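Local coordinates for protein endoribonuclease AbiQ (Lactococcus lactis, PDB 4GLK) that cleaves RNA as the toxic endoribonuclease of a type III toxin-antitoxin system and is neutralised by its cognate antitoxin RNA, AntiQ, at residues Leu74-Ile77 against Gly78-Asn81; Ile125-Lys128 against Ile129-Ser133; Lys132-Val135 against Val136-Ala140; Ile13-Leu16 against Arg17-Ser21; Asp154-Leu157 against Leu158-Lys161. The protein carries 1 engineered substitution. One frame throughout, in Å; residues are numbered along the deposited sequence.

Contact 1 (Leu74-Ile77 against Gly78-Asn81); sequences LFEI and GNIN
Glu76 and Asn79 are the end residues of a type II beta turn that closes the hairpin between strands 71-76 and 79-94. Asn79 N donates to Glu76 O over 3.1 Å. The same residues meet again through their side chains, where Asn79 ND2 gives a hydrogen bond of 2.8 Å to Glu76 OE1. This second bond is bent, with 135° at the hydrogen, and OE1 lies 29° out of the asparagine amide plane. The amide in turn comes from above the carboxylate plane, the two flat groups being turned 54° against each other. Both side chains leave the same face of the hairpin, and with CG anti to the backbone N in each, the extended glutamate and the short asparagine reach out far enough to meet. Gly78, at the third position, takes the positive phi of a type II turn. Around Phe75 the packing is looser: Phe75 CB lies 4.4 Å from Ile80 CD1, while Ile80 O comes within 3.3 Å of Phe75 CD1, oblique to the ring. Ile80 CA also makes a CH...O contact of 3.3 Å with Glu76 O. Outside the turn, Glu76 OE1 is bonded to Asn82 ND2, and Glu76 OE2 forms a salt bridge with Lys117 of helix 110-124. Two amides on one oxygen and an ammonium on the other restrict the rotation of the carboxylate, and the lysine would tend to keep it ionised.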
loop_
_atom_site.group_PDB
_atom_site.type_symbol
_atom_site.label_atom_id
_atom_site.label_comp_id
_atom_site.label_asym_id
_atom_site.label_seq_id
_atom_site.Cartn_x
_atom_site.Cartn_y
_atom_site.Cartn_z
ATOM N N LEU A 74 -5.159 3.012 -10.618
ATOM C CA LEU A 74 -4.425 2.101 -11.501
ATOM C C LEU A 74 -5.212 1.924 -12.772
ATOM O O LEU A 74 -6.440 1.889 -12.734
ATOM C CB LEU A 74 -4.212 0.736 -10.825
ATOM C CG LEU A 74 -3.056 0.521 -9.819
ATOM C CD1 LEU A 74 -2.206 1.766 -9.561
ATOM C CD2 LEU A 74 -3.562 -0.113 -8.540
ATOM N N PHE A 75 -4.518 1.875 -13.899
ATOM C CA PHE A 75 -5.133 1.715 -15.208
ATOM C C PHE A 75 -4.463 0.581 -15.955
ATOM O O PHE A 75 -3.504 0.001 -15.447
ATOM C CB PHE A 75 -5.095 3.047 -15.992
ATOM C CG PHE A 75 -5.833 4.158 -15.278
ATOM C CD1 PHE A 75 -7.219 4.263 -15.364
ATOM C CD2 PHE A 75 -5.148 5.065 -14.472
ATOM C CE1 PHE A 75 -7.904 5.255 -14.652
ATOM C CE2 PHE A 75 -5.831 6.086 -13.801
ATOM C CZ PHE A 75 -7.203 6.172 -13.897
ATOM N N GLU A 76 -4.983 0.252 -17.135
ATOM C CA GLU A 76 -4.437 -0.821 -17.945
ATOM C C GLU A 76 -3.563 -0.235 -19.035
ATOM O O GLU A 76 -4.027 0.622 -19.758
ATOM C CB GLU A 76 -5.588 -1.646 -18.546
ATOM C CG GLU A 76 -5.163 -2.810 -19.395
ATOM C CD GLU A 76 -6.289 -3.703 -19.861
ATOM O OE1 GLU A 76 -7.476 -3.371 -19.661
ATOM O OE2 GLU A 76 -5.979 -4.749 -20.458
ATOM N N ILE A 77 -2.311 -0.675 -19.168
ATOM C CA ILE A 77 -1.463 -0.165 -20.263
ATOM C C ILE A 77 -1.966 -0.737 -21.593
ATOM O O ILE A 77 -2.211 -1.927 -21.695
ATOM C CB ILE A 77 0.024 -0.466 -20.006
ATOM C CG1 ILE A 77 0.608 0.621 -19.092
ATOM C CG2 ILE A 77 0.836 -0.588 -21.315
ATOM C CD1 ILE A 77 1.735 0.181 -18.338
ATOM N N GLY A 78 -2.139 0.122 -22.588
ATOM C CA GLY A 78 -2.715 -0.282 -23.865
ATOM C C GLY A 78 -4.231 -0.296 -23.857
ATOM O O GLY A 78 -4.859 -0.781 -24.782
ATOM N N ASN A 79 -4.829 0.227 -22.775
ATOM C CA ASN A 79 -6.264 0.369 -22.564
ATOM C C ASN A 79 -6.404 1.290 -21.360
ATOM O O ASN A 79 -7.072 0.961 -20.392
ATOM C CB ASN A 79 -6.899 -1.008 -22.285
ATOM C CG ASN A 79 -8.416 -1.041 -22.203
ATOM O OD1 ASN A 79 -9.109 -0.113 -22.582
ATOM N ND2 ASN A 79 -8.949 -2.116 -21.665
ATOM N N ILE A 80 -5.743 2.458 -21.450
ATOM C CA ILE A 80 -5.513 3.451 -20.393
ATOM C C ILE A 80 -6.747 4.038 -19.719
ATOM O O ILE A 80 -6.632 4.581 -18.627
ATOM C CB ILE A 80 -4.477 4.510 -20.860
ATOM C CG1 ILE A 80 -3.599 4.995 -19.708
ATOM C CG2 ILE A 80 -5.125 5.678 -21.645
ATOM C CD1 ILE A 80 -2.408 4.085 -19.358
ATOM N N ASN A 81 -7.916 3.941 -20.367
ATOM C CA ASN A 81 -9.171 4.437 -19.821
ATOM C C ASN A 81 -9.954 3.393 -19.034
ATOM O O ASN A 81 -11.025 3.697 -18.520
ATOM C CB ASN A 81 -10.028 5.067 -20.917
ATOM C CG ASN A 81 -9.446 6.355 -21.400
ATOM O OD1 ASN A 81 -9.272 7.299 -20.635
ATOM N ND2 ASN A 81 -8.997 6.372 -22.630
#

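Contact 2 (Ile125-Lys128 against Ile129-Ser133); sequences ISEK and IENKS
Ile125 and Ile129 form the close-packed side of the first turn of helix 126-143. Their side chains cross at about a right angle, with Ile125 CD1 3.9 Å from Ile129 CG1. Chi1 of 68° puts Ile125 CG1 between the backbone N and the carbonyl carbon and so carries this branch up against Ile129. The backbone joins the same two residues: Ile129 N donates to the O of Ile125, which holds the N-cap position. The solvent side is polar. There Glu127 and Asn131 run side by side, yet the amide bonds to the backbone: Asn131 ND2 reaches Glu127 O over 2.7 Å, nearly straight at 168° and in its own amide plane. Asn131 N gives the same oxygen a second bond of 2.9 Å from the opposite face of the carbonyl plane, so one residue grips this acceptor twice. Glu130 lays its aliphatic stem by Ser126 O, with CG 3.3 Å away. Lys128 and Lys132 keep their ammonium groups apart, and Lys132 NZ turns to Ser68 O and Val71 O. Ile129 faces inward onto Val38, Ile48 and Leu87 of the antiparallel sheet, while Ile125, Lys128 and Lys132 border Thr72 of edge strand 71-76.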
loop_
_atom_site.group_PDB
_atom_site.type_symbol
_atom_site.label_atom_id
_atom_site.label_comp_id
_atom_site.label_asym_id
_atom_site.label_seq_id
_atom_site.Cartn_x
_atom_site.Cartn_y
_atom_site.Cartn_z
ATOM N N ILE A 125 4.688 3.502 -13.785
ATOM C CA ILE A 125 4.508 4.745 -13.015
ATOM C C ILE A 125 5.226 4.670 -11.636
ATOM O O ILE A 125 4.792 5.317 -10.686
ATOM C CB ILE A 125 2.998 5.161 -12.913
ATOM C CG1 ILE A 125 2.161 4.188 -12.046
ATOM C CG2 ILE A 125 2.372 5.360 -14.304
ATOM C CD1 ILE A 125 1.052 4.878 -11.223
ATOM N N SER A 126 6.321 3.887 -11.532
ATOM C CA SER A 126 7.053 3.709 -10.269
ATOM C C SER A 126 7.619 4.990 -9.672
ATOM O O SER A 126 7.625 5.112 -8.452
ATOM C CB SER A 126 8.120 2.624 -10.383
ATOM O OG SER A 126 9.047 2.968 -11.394
ATOM N N GLU A 127 8.063 5.956 -10.517
ATOM C CA GLU A 127 8.565 7.264 -10.053
ATOM C C GLU A 127 7.432 8.069 -9.353
ATOM O O GLU A 127 7.653 8.700 -8.323
ATOM C CB GLU A 127 9.121 8.066 -11.233
ATOM C CG GLU A 127 9.969 9.242 -10.785
ATOM C CD GLU A 127 10.530 10.147 -11.866
ATOM O OE1 GLU A 127 10.533 9.748 -13.055
ATOM O OE2 GLU A 127 10.961 11.271 -11.516
ATOM N N LYS A 128 6.233 8.045 -9.927
ATOM C CA LYS A 128 5.074 8.731 -9.364
ATOM C C LYS A 128 4.694 8.042 -8.057
ATOM O O LYS A 128 4.424 8.727 -7.086
ATOM C CB LYS A 128 3.913 8.650 -10.349
ATOM C CG LYS A 128 2.593 9.117 -9.815
ATOM C CD LYS A 128 1.521 8.662 -10.767
ATOM C CE LYS A 128 0.202 9.241 -10.418
ATOM N NZ LYS A 128 0.004 10.531 -11.106
ATOM N N ILE A 129 4.712 6.693 -8.031
ATOM C CA ILE A 129 4.387 5.917 -6.820
ATOM C C ILE A 129 5.346 6.272 -5.711
ATOM O O ILE A 129 4.912 6.568 -4.595
ATOM C CB ILE A 129 4.318 4.388 -7.099
ATOM C CG1 ILE A 129 3.130 4.088 -8.032
ATOM C CG2 ILE A 129 4.180 3.593 -5.786
ATOM C CD1 ILE A 129 3.088 2.716 -8.549
ATOM N N GLU A 130 6.648 6.246 -6.018
ATOM C CA GLU A 130 7.703 6.555 -5.049
ATOM C C GLU A 130 7.579 7.983 -4.527
ATOM O O GLU A 130 7.569 8.168 -3.310
ATOM C CB GLU A 130 9.095 6.283 -5.639
ATOM C CG GLU A 130 9.420 4.796 -5.738
ATOM C CD GLU A 130 10.757 4.384 -6.333
ATOM O OE1 GLU A 130 11.554 5.270 -6.723
ATOM O OE2 GLU A 130 11.010 3.161 -6.400
ATOM N N ASN A 131 7.353 8.960 -5.433
ATOM C CA ASN A 131 7.206 10.384 -5.077
ATOM C C ASN A 131 5.954 10.735 -4.310
ATOM O O ASN A 131 6.037 11.498 -3.351
ATOM C CB ASN A 131 7.411 11.297 -6.256
ATOM C CG ASN A 131 8.873 11.451 -6.574
ATOM O OD1 ASN A 131 9.545 12.305 -6.024
ATOM N ND2 ASN A 131 9.404 10.601 -7.434
ATOM N N LYS A 132 4.822 10.139 -4.672
ATOM C CA LYS A 132 3.584 10.372 -3.931
ATOM C C LYS A 132 3.638 9.782 -2.521
ATOM O O LYS A 132 3.046 10.345 -1.614
ATOM C CB LYS A 132 2.352 9.845 -4.663
ATOM C CG LYS A 132 1.120 10.544 -4.117
ATOM C CD LYS A 132 -0.107 9.751 -4.193
ATOM C CE LYS A 132 -0.786 9.991 -5.490
ATOM N NZ LYS A 132 -2.239 10.107 -5.313
ATOM N N SER A 133 4.321 8.634 -2.343
ATOM C CA SER A 133 4.501 8.034 -1.017
ATOM C C SER A 133 5.312 8.971 -0.132
ATOM O O SER A 133 4.961 9.165 1.032
ATOM C CB SER A 133 5.138 6.654 -1.127
ATOM O OG SER A 133 4.182 5.801 -1.735
#

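Contact 3 (Lys132-Val135 against Val136-Ala140); sequences KSEV and VYRKA
Glu134 and Arg138, four residues apart, are brought together by unlike torsions. In Glu134 a chi1 of -121°, away from any staggered position, sends the extended chain outward, and Arg138, with CG anti to the carbonyl carbon (chi1 -65°) and its chain straight out to NE, reaches back to it. The two side chains therefore lie alongside each other and point the same way, ending in a salt bridge of 2.8 Å between Arg138 NH2 and Glu134 OE1. The oxygen sits at the edge of the guanidinium, close to its plane, and is itself met on the anti side, with the carboxylate turned 41° from the guanidinium. Arg138 NE adds a weak bond of 3.3 Å to the same oxygen, so the arginine holds one carboxylate oxygen with two donors. The first carbons of Arg138 also lie over the backbone, CG 3.3 Å from Glu134 O. This is the classic i to i+4 ion pair of an alpha helix, here on the outward side of helix 126-143, and the backbone bonds beneath it follow the same spacing, for example Tyr137 N to Ser133 O. Next to it Val135 CG1 rests 4.1 Å from Lys139 CG, the two side chains again side by side and pointing the same way. The inner side is tighter: Val136 CG2 comes 3.1 Å from Lys132 O. Val136 packs on His89 and Phe155, while the hydroxyl of Tyr137 reaches across to Glu159 and Lys156 of helix 155-166.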
loop_
_atom_site.group_PDB
_atom_site.type_symbol
_atom_site.label_atom_id
_atom_site.label_comp_id
_atom_site.label_asym_id
_atom_site.label_seq_id
_atom_site.Cartn_x
_atom_site.Cartn_y
_atom_site.Cartn_z
ATOM N N LYS A 132 4.822 10.139 -4.672
ATOM C CA LYS A 132 3.584 10.372 -3.931
ATOM C C LYS A 132 3.638 9.782 -2.521
ATOM O O LYS A 132 3.046 10.345 -1.614
ATOM C CB LYS A 132 2.352 9.845 -4.663
ATOM C CG LYS A 132 1.120 10.544 -4.117
ATOM C CD LYS A 132 -0.107 9.751 -4.193
ATOM C CE LYS A 132 -0.786 9.991 -5.490
ATOM N NZ LYS A 132 -2.239 10.107 -5.313
ATOM N N SER A 133 4.321 8.634 -2.343
ATOM C CA SER A 133 4.501 8.034 -1.017
ATOM C C SER A 133 5.312 8.971 -0.132
ATOM O O SER A 133 4.961 9.165 1.032
ATOM C CB SER A 133 5.138 6.654 -1.127
ATOM O OG SER A 133 4.182 5.801 -1.735
ATOM N N GLU A 134 6.354 9.589 -0.703
ATOM C CA GLU A 134 7.229 10.573 -0.056
ATOM C C GLU A 134 6.433 11.799 0.338
ATOM O O GLU A 134 6.579 12.241 1.471
ATOM C CB GLU A 134 8.360 11.009 -1.002
ATOM C CG GLU A 134 9.747 10.748 -0.471
ATOM C CD GLU A 134 10.800 11.440 -1.312
ATOM O OE1 GLU A 134 11.249 12.535 -0.902
ATOM O OE2 GLU A 134 11.151 10.913 -2.394
ATOM N N VAL A 135 5.606 12.359 -0.589
ATOM C CA VAL A 135 4.741 13.508 -0.279
ATOM C C VAL A 135 3.832 13.125 0.913
ATOM O O VAL A 135 3.810 13.814 1.903
ATOM C CB VAL A 135 3.898 13.972 -1.500
ATOM C CG1 VAL A 135 2.819 14.980 -1.090
ATOM C CG2 VAL A 135 4.781 14.571 -2.586
ATOM N N VAL A 136 3.138 12.014 0.837
ATOM C CA VAL A 136 2.221 11.562 1.906
ATOM C C VAL A 136 2.983 11.416 3.251
ATOM O O VAL A 136 2.511 11.893 4.288
ATOM C CB VAL A 136 1.484 10.255 1.482
ATOM C CG1 VAL A 136 0.661 9.687 2.624
ATOM C CG2 VAL A 136 0.595 10.502 0.263
ATOM N N TYR A 137 4.168 10.789 3.207
ATOM C CA TYR A 137 5.020 10.573 4.390
ATOM C C TYR A 137 5.402 11.893 5.059
ATOM O O TYR A 137 5.140 12.067 6.249
ATOM C CB TYR A 137 6.270 9.781 4.005
ATOM C CG TYR A 137 7.129 9.358 5.176
ATOM C CD1 TYR A 137 6.847 8.196 5.886
ATOM C CD2 TYR A 137 8.250 10.095 5.548
ATOM C CE1 TYR A 137 7.656 7.780 6.942
ATOM C CE2 TYR A 137 9.070 9.686 6.601
ATOM C CZ TYR A 137 8.763 8.533 7.299
ATOM O OH TYR A 137 9.559 8.127 8.339
ATOM N N ARG A 138 5.958 12.838 4.282
ATOM C CA ARG A 138 6.411 14.135 4.774
ATOM C C ARG A 138 5.263 15.003 5.278
ATOM O O ARG A 138 5.365 15.562 6.377
ATOM C CB ARG A 138 7.227 14.876 3.708
ATOM C CG ARG A 138 8.538 14.187 3.347
ATOM C CD ARG A 138 9.330 15.090 2.432
ATOM N NE ARG A 138 10.377 14.387 1.682
ATOM C CZ ARG A 138 11.672 14.659 1.779
ATOM N NH1 ARG A 138 12.109 15.574 2.633
ATOM N NH2 ARG A 138 12.547 13.995 1.035
ATOM N N LYS A 139 4.175 15.097 4.506
ATOM C CA LYS A 139 3.000 15.904 4.900
ATOM C C LYS A 139 2.368 15.400 6.198
ATOM O O LYS A 139 2.030 16.209 7.055
ATOM C CB LYS A 139 1.959 15.954 3.771
ATOM C CG LYS A 139 2.412 16.775 2.559
ATOM C CD LYS A 139 1.804 18.162 2.534
ATOM C CE LYS A 139 2.396 19.025 1.451
ATOM N NZ LYS A 139 1.869 20.414 1.521
ATOM N N ALA A 140 2.270 14.073 6.374
ATOM C CA ALA A 140 1.671 13.505 7.599
ATOM C C ALA A 140 2.596 13.465 8.824
ATOM O O ALA A 140 2.154 13.760 9.939
ATOM C CB ALA A 140 1.132 12.107 7.320
#

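Contact 4 (Ile13-Leu16 against Arg17-Ser21); sequences IAYL and RKFES
Tyr15 and Phe19 make the aromatic contact, an edge-to-face pair with ring centroids 5.3 Å apart and planes at 79°. Phe19 points its edge at one face of Tyr15, where Phe19 CE2 sits over the rim, 3.8 Å from Tyr15 CE1. In the tyrosine, CG anti to the backbone N (chi1 167°) carries the ring outward from the helix, one face turned to Phe19. Charged side chains contribute mainly through their aliphatic parts. Lys18 crosses Tyr15 at about a right angle, its CE 3.4 Å from Tyr15 CA and its NZ near the edge of the tyrosine ring, while Arg17 brings CD to 4.0 Å from Ile13 CG2. Backbone hydrogen bonds form the third group. Arg17 N donates to Ile13 O in helical fashion over 2.9 Å. Leu16 O takes two donors, Phe19 N at 3.0 Å from above its plane and Glu20 N at 2.9 Å within it. The bond from Lys18 N to Tyr15 O is longer. Beyond the segments, Tyr15 OH bonds to Lys161 O, and Glu20 OE1 accepts from Asp154 N. Mixed i+3 and i+4 bonds of this kind are typical of the last turn of a helix, here where helix 10-16 runs into the loop and leans on helix 155-166.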
loop_
_atom_site.group_PDB
_atom_site.type_symbol
_atom_site.label_atom_id
_atom_site.label_comp_id
_atom_site.label_asym_id
_atom_site.label_seq_id
_atom_site.Cartn_x
_atom_site.Cartn_y
_atom_site.Cartn_z
ATOM N N ILE A 13 0.370 -7.857 11.201
ATOM C CA ILE A 13 -0.756 -6.931 10.971
ATOM C C ILE A 13 -1.564 -6.739 12.257
ATOM O O ILE A 13 -1.841 -5.594 12.630
ATOM C CB ILE A 13 -1.627 -7.395 9.769
ATOM C CG1 ILE A 13 -0.822 -7.313 8.447
ATOM C CG2 ILE A 13 -2.965 -6.627 9.675
ATOM C CD1 ILE A 13 -0.416 -5.876 7.938
ATOM N N ALA A 14 -1.892 -7.853 12.956
ATOM C CA ALA A 14 -2.647 -7.815 14.215
ATOM C C ALA A 14 -1.883 -6.997 15.245
ATOM O O ALA A 14 -2.506 -6.270 16.005
ATOM C CB ALA A 14 -2.912 -9.223 14.742
ATOM N N TYR A 15 -0.537 -7.068 15.214
ATOM C CA TYR A 15 0.339 -6.316 16.100
ATOM C C TYR A 15 0.312 -4.809 15.790
ATOM O O TYR A 15 0.244 -4.013 16.727
ATOM C CB TYR A 15 1.754 -6.886 16.072
ATOM C CG TYR A 15 2.802 -6.003 16.717
ATOM C CD1 TYR A 15 3.045 -6.064 18.091
ATOM C CD2 TYR A 15 3.613 -5.176 15.946
ATOM C CE1 TYR A 15 4.064 -5.312 18.678
ATOM C CE2 TYR A 15 4.634 -4.425 16.519
ATOM C CZ TYR A 15 4.850 -4.487 17.886
ATOM O OH TYR A 15 5.845 -3.717 18.428
ATOM N N LEU A 16 0.385 -4.417 14.492
ATOM C CA LEU A 16 0.327 -2.999 14.125
ATOM C C LEU A 16 -1.039 -2.413 14.457
ATOM O O LEU A 16 -1.095 -1.275 14.905
ATOM C CB LEU A 16 0.651 -2.732 12.648
ATOM C CG LEU A 16 2.072 -2.954 12.152
ATOM C CD1 LEU A 16 2.219 -2.402 10.753
ATOM C CD2 LEU A 16 3.122 -2.305 13.072
ATOM N N ARG A 17 -2.126 -3.192 14.257
ATOM C CA ARG A 17 -3.501 -2.758 14.533
ATOM C C ARG A 17 -3.777 -2.511 16.030
ATOM O O ARG A 17 -4.785 -1.883 16.362
ATOM C CB ARG A 17 -4.552 -3.675 13.886
ATOM C CG ARG A 17 -4.489 -3.708 12.365
ATOM C CD ARG A 17 -5.659 -4.431 11.731
ATOM N NE ARG A 17 -6.751 -3.490 11.452
ATOM C CZ ARG A 17 -7.889 -3.457 12.127
ATOM N NH1 ARG A 17 -8.134 -4.329 13.088
ATOM N NH2 ARG A 17 -8.812 -2.548 11.823
ATOM N N LYS A 18 -2.874 -2.977 16.932
ATOM C CA LYS A 18 -2.928 -2.671 18.370
ATOM C C LYS A 18 -2.751 -1.151 18.575
ATOM O O LYS A 18 -3.391 -0.572 19.442
ATOM C CB LYS A 18 -1.772 -3.355 19.110
ATOM C CG LYS A 18 -2.100 -4.708 19.709
ATOM C CD LYS A 18 -0.887 -5.642 19.727
ATOM C CE LYS A 18 -1.239 -6.979 19.084
ATOM N NZ LYS A 18 -0.220 -8.039 19.332
ATOM N N PHE A 19 -1.874 -0.530 17.757
ATOM C CA PHE A 19 -1.466 0.886 17.835
ATOM C C PHE A 19 -2.067 1.783 16.752
ATOM O O PHE A 19 -2.294 2.959 17.019
ATOM C CB PHE A 19 0.065 0.991 17.809
ATOM C CG PHE A 19 0.778 -0.044 18.650
ATOM C CD1 PHE A 19 0.889 0.110 20.029
ATOM C CD2 PHE A 19 1.342 -1.170 18.064
ATOM C CE1 PHE A 19 1.551 -0.849 20.805
ATOM C CE2 PHE A 19 1.992 -2.135 18.845
ATOM C CZ PHE A 19 2.104 -1.961 20.208
ATOM N N GLU A 20 -2.341 1.235 15.544
ATOM C CA GLU A 20 -2.918 1.975 14.427
ATOM C C GLU A 20 -4.097 1.233 13.779
ATOM O O GLU A 20 -3.882 0.336 12.970
ATOM C CB GLU A 20 -1.823 2.342 13.393
ATOM C CG GLU A 20 -2.279 3.272 12.271
ATOM C CD GLU A 20 -2.956 4.557 12.717
ATOM O OE1 GLU A 20 -2.236 5.546 12.988
ATOM O OE2 GLU A 20 -4.203 4.564 12.841
ATOM N N SER A 21 -5.340 1.661 14.083
ATOM C CA SER A 21 -6.591 1.084 13.548
ATOM C C SER A 21 -6.765 1.322 12.035
ATOM O O SER A 21 -7.625 0.694 11.397
ATOM C CB SER A 21 -7.807 1.653 14.279
ATOM O OG SER A 21 -7.515 2.136 15.580
#

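Contact 5 (Asp154-Leu157 against Leu158-Lys161); sequences DFKL and LEAK
Lys156 and Glu159 lie side by side and point the same way, so that Lys156 NZ stands 3.6 Å from Glu159 OE2 in a long salt bridge. The lysine gets there by bends at chi2 and chi4, while the glutamate runs out extended. Its stem passes over the backbone, with Glu159 CG 3.4 Å from Phe155 O. Neither charge relies on the other alone: Lys156 NZ is hydrogen-bonded to Tyr137 OH, and Glu159 OE1 to the hydroxyls of Tyr46 and Tyr137. Beside this pair, Leu157 and Lys161 cross obliquely instead, with Leu157 CD1 4.0 Å from Lys161 CD; the lysine's methylene chain is the part that touches, and its charged end has a cation-pi contact with Phe19. Leu158 has its side chain folded back beside the start of the helix, so CG lies 3.5 Å from Asp154 O. That oxygen accepts Leu158 N over 3.2 Å, the first of a run of i to i+4 bonds that includes Lys161 N to Leu157 O. Asp154 takes the N-cap position, and the whole set is typical of the first turns of an amphipathic helix, with Phe155 and Leu158 turned inward onto Met92 and Ile93 of the sheet.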
loop_
_atom_site.group_PDB
_atom_site.type_symbol
_atom_site.label_atom_id
_atom_site.label_comp_id
_atom_site.label_asym_id
_atom_site.label_seq_id
_atom_site.Cartn_x
_atom_site.Cartn_y
_atom_site.Cartn_z
ATOM N N ASP A 154 -0.147 6.651 11.484
ATOM C CA ASP A 154 0.856 7.405 12.233
ATOM C C ASP A 154 2.163 6.670 11.878
ATOM O O ASP A 154 2.525 5.710 12.554
ATOM C CB ASP A 154 0.536 7.356 13.738
ATOM C CG ASP A 154 1.460 8.170 14.626
ATOM O OD1 ASP A 154 2.551 8.561 14.151
ATOM O OD2 ASP A 154 1.109 8.377 15.818
ATOM N N PHE A 155 2.798 7.068 10.744
ATOM C CA PHE A 155 3.993 6.437 10.182
ATOM C C PHE A 155 5.148 6.223 11.149
ATOM O O PHE A 155 5.734 5.144 11.167
ATOM C CB PHE A 155 4.444 7.130 8.883
ATOM C CG PHE A 155 3.421 7.118 7.772
ATOM C CD1 PHE A 155 2.870 5.919 7.323
ATOM C CD2 PHE A 155 3.034 8.298 7.149
ATOM C CE1 PHE A 155 1.899 5.913 6.324
ATOM C CE2 PHE A 155 2.056 8.289 6.146
ATOM C CZ PHE A 155 1.510 7.092 5.725
ATOM N N LYS A 156 5.479 7.246 11.944
ATOM C CA LYS A 156 6.558 7.197 12.933
ATOM C C LYS A 156 6.337 6.230 14.084
ATOM O O LYS A 156 7.272 5.528 14.482
ATOM C CB LYS A 156 6.901 8.600 13.410
ATOM C CG LYS A 156 8.145 9.147 12.716
ATOM C CD LYS A 156 8.026 9.439 11.241
ATOM C CE LYS A 156 9.121 10.381 10.803
ATOM N NZ LYS A 156 10.377 9.665 10.481
ATOM N N LEU A 157 5.109 6.170 14.599
ATOM C CA LEU A 157 4.726 5.227 15.654
ATOM C C LEU A 157 4.862 3.780 15.105
ATOM O O LEU A 157 5.398 2.909 15.791
ATOM C CB LEU A 157 3.276 5.516 16.110
ATOM C CG LEU A 157 2.598 4.481 17.025
ATOM C CD1 LEU A 157 3.092 4.604 18.452
ATOM C CD2 LEU A 157 1.080 4.625 16.992
ATOM N N LEU A 158 4.434 3.560 13.845
ATOM C CA LEU A 158 4.524 2.255 13.191
ATOM C C LEU A 158 5.990 1.836 13.025
ATOM O O LEU A 158 6.312 0.688 13.281
ATOM C CB LEU A 158 3.785 2.243 11.842
ATOM C CG LEU A 158 2.252 2.332 11.842
ATOM C CD1 LEU A 158 1.737 2.386 10.426
ATOM C CD2 LEU A 158 1.608 1.090 12.467
ATOM N N GLU A 159 6.868 2.782 12.680
ATOM C CA GLU A 159 8.309 2.570 12.561
ATOM C C GLU A 159 8.914 2.165 13.901
ATOM O O GLU A 159 9.681 1.214 13.931
ATOM C CB GLU A 159 9.012 3.825 12.034
ATOM C CG GLU A 159 8.847 4.027 10.538
ATOM C CD GLU A 159 9.437 5.305 9.971
ATOM O OE1 GLU A 159 9.233 5.562 8.765
ATOM O OE2 GLU A 159 10.128 6.034 10.713
ATOM N N ALA A 160 8.515 2.836 15.007
ATOM C CA ALA A 160 8.962 2.531 16.369
ATOM C C ALA A 160 8.518 1.139 16.765
ATOM O O ALA A 160 9.312 0.386 17.330
ATOM C CB ALA A 160 8.416 3.555 17.361
ATOM N N LYS A 161 7.275 0.778 16.419
ATOM C CA LYS A 161 6.767 -0.542 16.738
ATOM C C LYS A 161 7.255 -1.660 15.797
ATOM O O LYS A 161 7.373 -2.796 16.244
ATOM C CB LYS A 161 5.267 -0.524 17.042
ATOM C CG LYS A 161 5.005 -0.331 18.540
ATOM C CD LYS A 161 4.960 1.120 19.005
ATOM C CE LYS A 161 4.688 1.221 20.489
ATOM N NZ LYS A 161 5.932 1.164 21.303
#

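In the fold
All five contacts are local, yet they differ with their place. Contact 1, a turn at the hairpin tip with its centre about 20 Å from that of the chain, is a surface contact built on polar bonds. Contacts 2 and 3 follow each other on helix 126-143 and share Lys132 and Ser133; the first lies nearer the surface, the second is partly buried. Contacts 4 and 5, also partly buried, lie on the far side of the chain's centre from contact 1. Three of them interlock: contact 3 meets contact 5 through its tyrosine hydroxyl, and contact 5 in turn meets contact 4. Aromatic pairing within a contact occurs in contact 4 alone.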